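Local coordinates for protein glutamine--tRNA ligase (Saccharomyces cerevisiae, PDB 3TL4) that catalyses the ATP-dependent attachment of glutamine to tRNA(Gln), with this chain forming the enzyme's appended N-terminal tRNA-binding domain, at residues F92-V95 against K96-E100; M105-N108 against E109-V113; Y129-E132 against N133-R136. All blocks are in the same frame, centred on the assembly; numbering follows the deposited sequence.

Contact 1 (F92-V95 against K96-E100); sequences FKYV and KANGE
Phe92 and Lys96 sit one turn apart near the C-terminal end of helix 85-98, and their side chains meet where Lys96 CD comes obliquely to within 3.7 Å of Phe92 CZ. The Phe92 torsion explains this: CG is anti to the backbone N (chi1 171°), which swings the ring beside its own carbonyl carbon and toward the residue a turn later. The tight side of the contact is formed by Phe92 and Val95. The Phe92 ring meets that of Phe61 and also packs on Leu58 and Val62 of helix 49-62, while the buried Val95 rests on Met107 of helix 104-109. The other side is looser and faces solvent, with Lys93, Lys96 and Ala97 all exposed; Lys93 turns back along the helix to a salt bridge with Asp89. Tyr94 and Asn98 lie between these extremes. The Asn98 side-chain carbon CG is 3.7 Å above the plane of the Tyr94 ring, displaced toward its rim, and the two planes differ by 46°, so the amide leans over one face without lying flat on it. Backbone bonds from each residue to the fourth before it run from Lys96 N to Phe92 O (2.9 Å) to the last, a weak one from Gly99 N to Val95 O, also 2.9 Å. Gly99 then leaves the helix with a positive phi (56°), a conformation that favours glycine. Because Lys96 offers Phe92 a methylene, that pair is held by apolar packing, while the regular helical bonding is carried by the backbone and weakens at Gly99.

Contact 2 (M105-N108 against E109-V113); sequences MGMN and ENSGV
From Met105 to Val113 the backbone changes from helical bonding, with Glu109 N to Met105 O at 2.9 Å, to tighter turns in which Asn110 N reaches Met107 O and Ser111 N reaches Asn108 O. The motif is the C-terminal cap of helix 104-109, closed by a pi-turn: Val113 N bonds Asn108 O at 3.2 Å, five residues back, and Gly112 takes left-handed helical angles just before it. Ser111 N and Val113 N approach Asn108 O from opposite faces of its carbonyl plane, and this one oxygen thus accepts from the middle of the turn and from its last residue. Side chains add to the cap. Ser111 has OG beside its own backbone N (chi1 -52°), which lets the hydroxyl donate to Met107 O at 2.8 Å, across the carbonyl plane from Asn110 N. Asn110 uses its amide likewise: ND2 gives Gly106 O a nearly straight bond (2.9 Å, 166°), with the acceptor close to the amide plane. The selenomethionine Met107 points inward to Leu72, Ile73 and Ala91, and Ser111 O is bonded by Gln87, which ties the cap to helices 70-78 and 85-98. Val113 folds back obliquely over Asn108, CB to CB 3.7 Å apart. Its two methyls divide the amide between them: CG1 is 3.9 Å from Asn108 ND2, while CG2 lies 3.4 Å from Asn108 OD1.

Contact 3 (Y129-E132 against N133-R136); sequences YIQE and NKER
One face of the Tyr129 ring is covered by the Asn133 amide, whose ND2 lies 3.4 Å above the ring plane and over its centre; the two planes are only 22° apart. The guanidinium of Arg136 stands almost perpendicular to that ring (89°) and meets both partners at its edge. There NH2 donates to Asn133 OD1 at 2.9 Å, with the acceptor in the guanidinium plane, and more loosely to Tyr129 OH at 3.2 Å. The amide is therefore fixed from several sides. A chi1 of -65° sets Asn133 CG beside the backbone N, on the side where ND2 can return to Tyr129 O in a nearly straight bond of 2.8 Å; Asn133 N donates to the same oxygen. With ND2 donating also to water 1, which in turn bonds Glu132 OE1, the amide lies nearly flat over the ring, its N-H groups spent on other acceptors. An alanine at Tyr129 removes ring and hydroxyl, which would probably leave the Asn133 amide without the surface under it and Asp151 and Arg136 NH2 without their shared partner. On another flank Gln131 and Lys134 run side by side, and Lys134 NZ bonds Gln131 OE1 at 2.9 Å. Asn133 ends helix 119-132 and occupies the N-cap position of helix 134-140, yet its side chain makes no capping bond and turns back to the preceding helix instead. Around this joint, Tyr129 packs on Ile148 and bonds Asp151 of helix 145-153, while Ile130 and Lys134 touch Leu177 of helix 166-178.

Along the chain the three contacts come in series, each closing before the next opens, and all lie within the non-specific RNA-binding region of this all-helical domain. Contacts 1 and 2 are neighbours, with centres 11 Å apart on the consecutive helices 85-98 and 104-109. They touch directly: Tyr94 CE1 is 3.3 Å from Asn110 ND2, and Val95 CG2 is 4.0 Å from Met107 CG. Contact 3 lies at the joint of helices 119-132 and 134-140, its centre about 39 Å from contact 1 and 33 Å from contact 2, with no touch. This spacing is consistent with an elongated tRNA-binding domain whose two helical portions are packed locally and separately.

Contact 1 (F92-V95 against K96-E100)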
loop_
_atom_site.group_PDB
_atom_site.type_symbol
_atom_site.label_atom_id
_atom_site.label_comp_id
_atom_site.label_asym_id
_atom_site.label_seq_id
_atom_site.Cartn_x
_atom_site.Cartn_y
_atom_site.Cartn_z
ATOM N N PHE A 92 -11.024 0.567 -0.614
ATOM C CA PHE A 92 -11.918 -0.072 -1.573
ATOM C C PHE A 92 -12.735 -1.196 -0.933
ATOM O O PHE A 92 -13.944 -1.266 -1.091
ATOM C CB PHE A 92 -11.143 -0.609 -2.777
ATOM C CG PHE A 92 -11.975 -1.459 -3.686
ATOM C CD1 PHE A 92 -12.878 -0.880 -4.564
ATOM C CD2 PHE A 92 -11.874 -2.836 -3.648
ATOM C CE1 PHE A 92 -13.670 -1.659 -5.387
ATOM C CE2 PHE A 92 -12.650 -3.619 -4.479
ATOM C CZ PHE A 92 -13.552 -3.027 -5.348
ATOM N N LYS A 93 -12.077 -2.082 -0.208
ATOM C CA LYS A 93 -12.804 -3.158 0.436
ATOM C C LYS A 93 -13.828 -2.635 1.430
ATOM O O LYS A 93 -14.899 -3.213 1.558
ATOM C CB LYS A 93 -11.848 -4.156 1.086
ATOM C CG LYS A 93 -11.177 -5.043 0.053
ATOM C CD LYS A 93 -9.919 -5.720 0.572
ATOM C CE LYS A 93 -9.266 -6.531 -0.548
ATOM N NZ LYS A 93 -7.983 -7.169 -0.133
ATOM N N TYR A 94 -13.509 -1.539 2.113
ATOM C CA TYR A 94 -14.401 -0.986 3.128
ATOM C C TYR A 94 -15.621 -0.368 2.486
ATOM O O TYR A 94 -16.745 -0.580 2.933
ATOM C CB TYR A 94 -13.709 0.082 3.986
ATOM C CG TYR A 94 -14.623 0.618 5.076
ATOM C CD1 TYR A 94 -14.745 -0.053 6.279
ATOM C CD2 TYR A 94 -15.389 1.772 4.889
ATOM C CE1 TYR A 94 -15.581 0.406 7.288
ATOM C CE2 TYR A 94 -16.244 2.242 5.902
ATOM C CZ TYR A 94 -16.326 1.543 7.098
ATOM O OH TYR A 94 -17.142 1.954 8.130
ATOM N N VAL A 95 -15.387 0.416 1.445
ATOM C CA VAL A 95 -16.453 1.139 0.783
ATOM C C VAL A 95 -17.366 0.154 0.070
ATOM O O VAL A 95 -18.586 0.343 0.042
ATOM C CB VAL A 95 -15.903 2.241 -0.154
ATOM C CG1 VAL A 95 -17.027 2.890 -0.944
ATOM C CG2 VAL A 95 -15.177 3.299 0.669
ATOM N N LYS A 96 -16.775 -0.912 -0.466
ATOM C CA LYS A 96 -17.549 -1.988 -1.069
ATOM C C LYS A 96 -18.408 -2.728 -0.036
ATOM O O LYS A 96 -19.566 -3.029 -0.297
ATOM C CB LYS A 96 -16.640 -2.967 -1.813
ATOM C CG LYS A 96 -17.397 -3.900 -2.748
ATOM C CD LYS A 96 -16.495 -4.608 -3.738
ATOM C CE LYS A 96 -16.140 -6.032 -3.297
ATOM N NZ LYS A 96 -15.387 -6.812 -4.360
ATOM N N ALA A 97 -17.840 -3.008 1.138
ATOM C CA ALA A 97 -18.563 -3.682 2.223
ATOM C C ALA A 97 -19.754 -2.882 2.740
ATOM O O ALA A 97 -20.815 -3.434 3.020
ATOM C CB ALA A 97 -17.621 -3.984 3.380
ATOM N N ASN A 98 -19.566 -1.574 2.880
ATOM C CA ASN A 98 -20.556 -0.732 3.529
ATOM C C ASN A 98 -21.488 -0.005 2.569
ATOM O O ASN A 98 -22.494 0.530 2.985
ATOM C CB ASN A 98 -19.861 0.263 4.445
ATOM C CG ASN A 98 -19.148 -0.411 5.588
ATOM O OD1 ASN A 98 -17.926 -0.502 5.614
ATOM N ND2 ASN A 98 -19.907 -0.903 6.529
ATOM N N GLY A 99 -21.150 0.017 1.289
ATOM C CA GLY A 99 -21.974 0.705 0.315
ATOM C C GLY A 99 -22.205 2.155 0.678
ATOM O O GLY A 99 -21.288 2.880 1.079
ATOM N N GLU A 100 -23.450 2.578 0.537
ATOM C CA GLU A 100 -23.843 3.966 0.758
ATOM C C GLU A 100 -23.734 4.442 2.227
ATOM O O GLU A 100 -23.742 5.641 2.500
ATOM C CB GLU A 100 -25.279 4.155 0.252
ATOM C CG GLU A 100 -25.667 5.595 0.015
ATOM C CD GLU A 100 -25.056 6.156 -1.253
ATOM O OE1 GLU A 100 -24.838 5.378 -2.206
ATOM O OE2 GLU A 100 -24.796 7.377 -1.295
#

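Contact 2 (M105-N108 against E109-V113)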
loop_
_atom_site.group_PDB
_atom_site.type_symbol
_atom_site.label_atom_id
_atom_site.label_comp_id
_atom_site.label_asym_id
_atom_site.label_seq_id
_atom_site.Cartn_x
_atom_site.Cartn_y
_atom_site.Cartn_z
HETATM N N MSE A 105 -14.783 9.037 7.639
HETATM C CA MSE A 105 -14.126 8.600 8.882
HETATM C C MSE A 105 -14.089 7.093 9.009
HETATM O O MSE A 105 -13.119 6.539 9.528
HETATM C CB MSE A 105 -14.822 9.121 10.138
HETATM C CG MSE A 105 -15.391 10.513 10.063
HETATM SE SE MSE A 105 -16.374 10.863 11.702
HETATM C CE MSE A 105 -14.908 10.516 12.933
ATOM N N GLY A 106 -15.165 6.434 8.586
ATOM C CA GLY A 106 -15.210 4.983 8.635
ATOM C C GLY A 106 -14.139 4.394 7.739
ATOM O O GLY A 106 -13.382 3.507 8.131
HETATM N N MSE A 107 -14.067 4.904 6.520
HETATM C CA MSE A 107 -13.052 4.457 5.586
HETATM C C MSE A 107 -11.641 4.729 6.125
HETATM O O MSE A 107 -10.818 3.832 6.194
HETATM C CB MSE A 107 -13.242 5.162 4.256
HETATM C CG MSE A 107 -12.364 4.619 3.157
HETATM SE SE MSE A 107 -12.222 5.905 1.692
HETATM C CE MSE A 107 -11.271 7.337 2.596
ATOM N N ASN A 108 -11.377 5.978 6.492
ATOM C CA ASN A 108 -10.103 6.367 7.084
ATOM C C ASN A 108 -9.692 5.433 8.225
ATOM O O ASN A 108 -8.587 4.891 8.231
ATOM C CB ASN A 108 -10.187 7.802 7.611
ATOM C CG ASN A 108 -10.043 8.839 6.517
ATOM O OD1 ASN A 108 -9.871 8.506 5.338
ATOM N ND2 ASN A 108 -10.103 10.118 6.906
ATOM N N GLU A 109 -10.594 5.258 9.184
ATOM C CA GLU A 109 -10.368 4.388 10.339
ATOM C C GLU A 109 -10.009 2.945 9.959
ATOM O O GLU A 109 -9.349 2.249 10.717
ATOM C CB GLU A 109 -11.605 4.409 11.249
ATOM C CG GLU A 109 -11.565 3.460 12.442
ATOM C CD GLU A 109 -12.637 3.777 13.484
ATOM O OE1 GLU A 109 -13.509 4.634 13.207
ATOM O OE2 GLU A 109 -12.603 3.174 14.582
ATOM N N ASN A 110 -10.448 2.494 8.789
ATOM C CA ASN A 110 -10.176 1.128 8.362
ATOM C C ASN A 110 -9.197 1.030 7.199
ATOM O O ASN A 110 -9.033 -0.035 6.617
ATOM C CB ASN A 110 -11.473 0.400 8.021
ATOM C CG ASN A 110 -12.311 0.123 9.248
ATOM O OD1 ASN A 110 -12.097 -0.871 9.941
ATOM N ND2 ASN A 110 -13.263 1.007 9.536
ATOM N N SER A 111 -8.527 2.135 6.883
ATOM C CA SER A 111 -7.532 2.143 5.814
ATOM C C SER A 111 -6.215 2.715 6.298
ATOM O O SER A 111 -5.483 3.313 5.527
ATOM C CB SER A 111 -8.028 2.963 4.627
ATOM O OG SER A 111 -9.307 2.505 4.248
ATOM N N GLY A 112 -5.930 2.552 7.582
ATOM C CA GLY A 112 -4.658 2.967 8.141
ATOM C C GLY A 112 -4.382 4.455 8.063
ATOM O O GLY A 112 -3.236 4.884 8.245
ATOM N N VAL A 113 -5.418 5.254 7.805
ATOM C CA VAL A 113 -5.225 6.699 7.667
ATOM C C VAL A 113 -4.748 7.304 8.990
ATOM O O VAL A 113 -5.295 7.012 10.047
ATOM C CB VAL A 113 -6.499 7.419 7.138
ATOM C CG1 VAL A 113 -6.359 8.930 7.264
ATOM C CG2 VAL A 113 -6.783 7.024 5.671
#

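Contact 3 (Y129-E132 against N133-R136)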
loop_
_atom_site.group_PDB
_atom_site.type_symbol
_atom_site.label_atom_id
_atom_site.label_comp_id
_atom_site.label_asym_id
_atom_site.label_seq_id
_atom_site.Cartn_x
_atom_site.Cartn_y
_atom_site.Cartn_z
ATOM N N TYR A 129 9.272 -9.914 19.121
ATOM C CA TYR A 129 9.305 -11.149 18.356
ATOM C C TYR A 129 10.551 -11.978 18.685
ATOM O O TYR A 129 10.463 -13.188 18.925
ATOM C CB TYR A 129 9.255 -10.870 16.845
ATOM C CG TYR A 129 9.405 -12.131 16.021
ATOM C CD1 TYR A 129 8.287 -12.828 15.572
ATOM C CD2 TYR A 129 10.655 -12.643 15.726
ATOM C CE1 TYR A 129 8.413 -13.991 14.830
ATOM C CE2 TYR A 129 10.795 -13.807 14.983
ATOM C CZ TYR A 129 9.670 -14.473 14.535
ATOM O OH TYR A 129 9.798 -15.624 13.801
ATOM N N ILE A 130 11.709 -11.323 18.687
ATOM C CA ILE A 130 12.969 -11.983 19.022
ATOM C C ILE A 130 12.955 -12.589 20.427
ATOM O O ILE A 130 13.412 -13.722 20.621
ATOM C CB ILE A 130 14.160 -11.007 18.869
ATOM C CG1 ILE A 130 14.318 -10.628 17.396
ATOM C CG2 ILE A 130 15.451 -11.631 19.406
ATOM C CD1 ILE A 130 15.435 -9.684 17.144
ATOM N N GLN A 131 12.426 -11.838 21.399
ATOM C CA GLN A 131 12.266 -12.343 22.773
ATOM C C GLN A 131 11.414 -13.624 22.815
ATOM O O GLN A 131 11.730 -14.594 23.511
ATOM C CB GLN A 131 11.642 -11.260 23.669
ATOM C CG GLN A 131 11.376 -11.693 25.120
ATOM C CD GLN A 131 12.656 -11.920 25.924
ATOM O OE1 GLN A 131 13.705 -11.347 25.619
ATOM N NE2 GLN A 131 12.573 -12.763 26.952
ATOM N N GLU A 132 10.334 -13.600 22.049
ATOM C CA GLU A 132 9.343 -14.668 22.010
ATOM C C GLU A 132 9.885 -15.921 21.335
ATOM O O GLU A 132 9.462 -17.037 21.617
ATOM C CB GLU A 132 8.078 -14.170 21.259
ATOM C CG GLU A 132 7.255 -13.138 22.056
ATOM C CD GLU A 132 6.200 -12.402 21.226
ATOM O OE1 GLU A 132 6.024 -12.729 20.031
ATOM O OE2 GLU A 132 5.548 -11.481 21.771
ATOM N N ASN A 133 10.814 -15.723 20.418
ATOM C CA ASN A 133 11.355 -16.822 19.655
ATOM C C ASN A 133 12.842 -17.023 19.946
ATOM O O ASN A 133 13.549 -17.645 19.168
ATOM C CB ASN A 133 11.116 -16.559 18.179
ATOM C CG ASN A 133 9.632 -16.559 17.827
ATOM O OD1 ASN A 133 9.082 -17.590 17.461
ATOM N ND2 ASN A 133 8.976 -15.405 17.967
ATOM N N LYS A 134 13.296 -16.506 21.082
ATOM C CA LYS A 134 14.731 -16.399 21.367
ATOM C C LYS A 134 15.504 -17.712 21.192
ATOM O O LYS A 134 16.542 -17.737 20.533
ATOM C CB LYS A 134 14.964 -15.779 22.756
ATOM C CG LYS A 134 16.431 -15.713 23.215
ATOM C CD LYS A 134 16.688 -14.474 24.095
ATOM C CE LYS A 134 15.793 -14.377 25.298
ATOM N NZ LYS A 134 15.965 -13.082 26.037
ATOM N N GLU A 135 15.011 -18.805 21.763
ATOM C CA GLU A 135 15.763 -20.071 21.690
ATOM C C GLU A 135 15.756 -20.724 20.308
ATOM O O GLU A 135 16.722 -21.365 19.932
ATOM C CB GLU A 135 15.306 -21.055 22.765
ATOM C CG GLU A 135 15.547 -20.519 24.161
ATOM C CD GLU A 135 15.104 -21.469 25.239
ATOM O OE1 GLU A 135 13.881 -21.568 25.467
ATOM O OE2 GLU A 135 15.984 -22.111 25.862
ATOM N N ARG A 136 14.673 -20.566 19.553
ATOM C CA ARG A 136 14.655 -21.043 18.173
ATOM C C ARG A 136 15.689 -20.245 17.377
ATOM O O ARG A 136 16.410 -20.792 16.568
ATOM C CB ARG A 136 13.260 -20.887 17.549
ATOM C CG ARG A 136 13.129 -21.515 16.166
ATOM C CD ARG A 136 11.665 -21.761 15.764
ATOM N NE ARG A 136 10.872 -20.535 15.810
ATOM C CZ ARG A 136 10.782 -19.671 14.806
ATOM N NH1 ARG A 136 11.426 -19.900 13.659
ATOM N NH2 ARG A 136 10.042 -18.586 14.941
HETATM O O HOH W 1 6.107 -15.249 18.359
#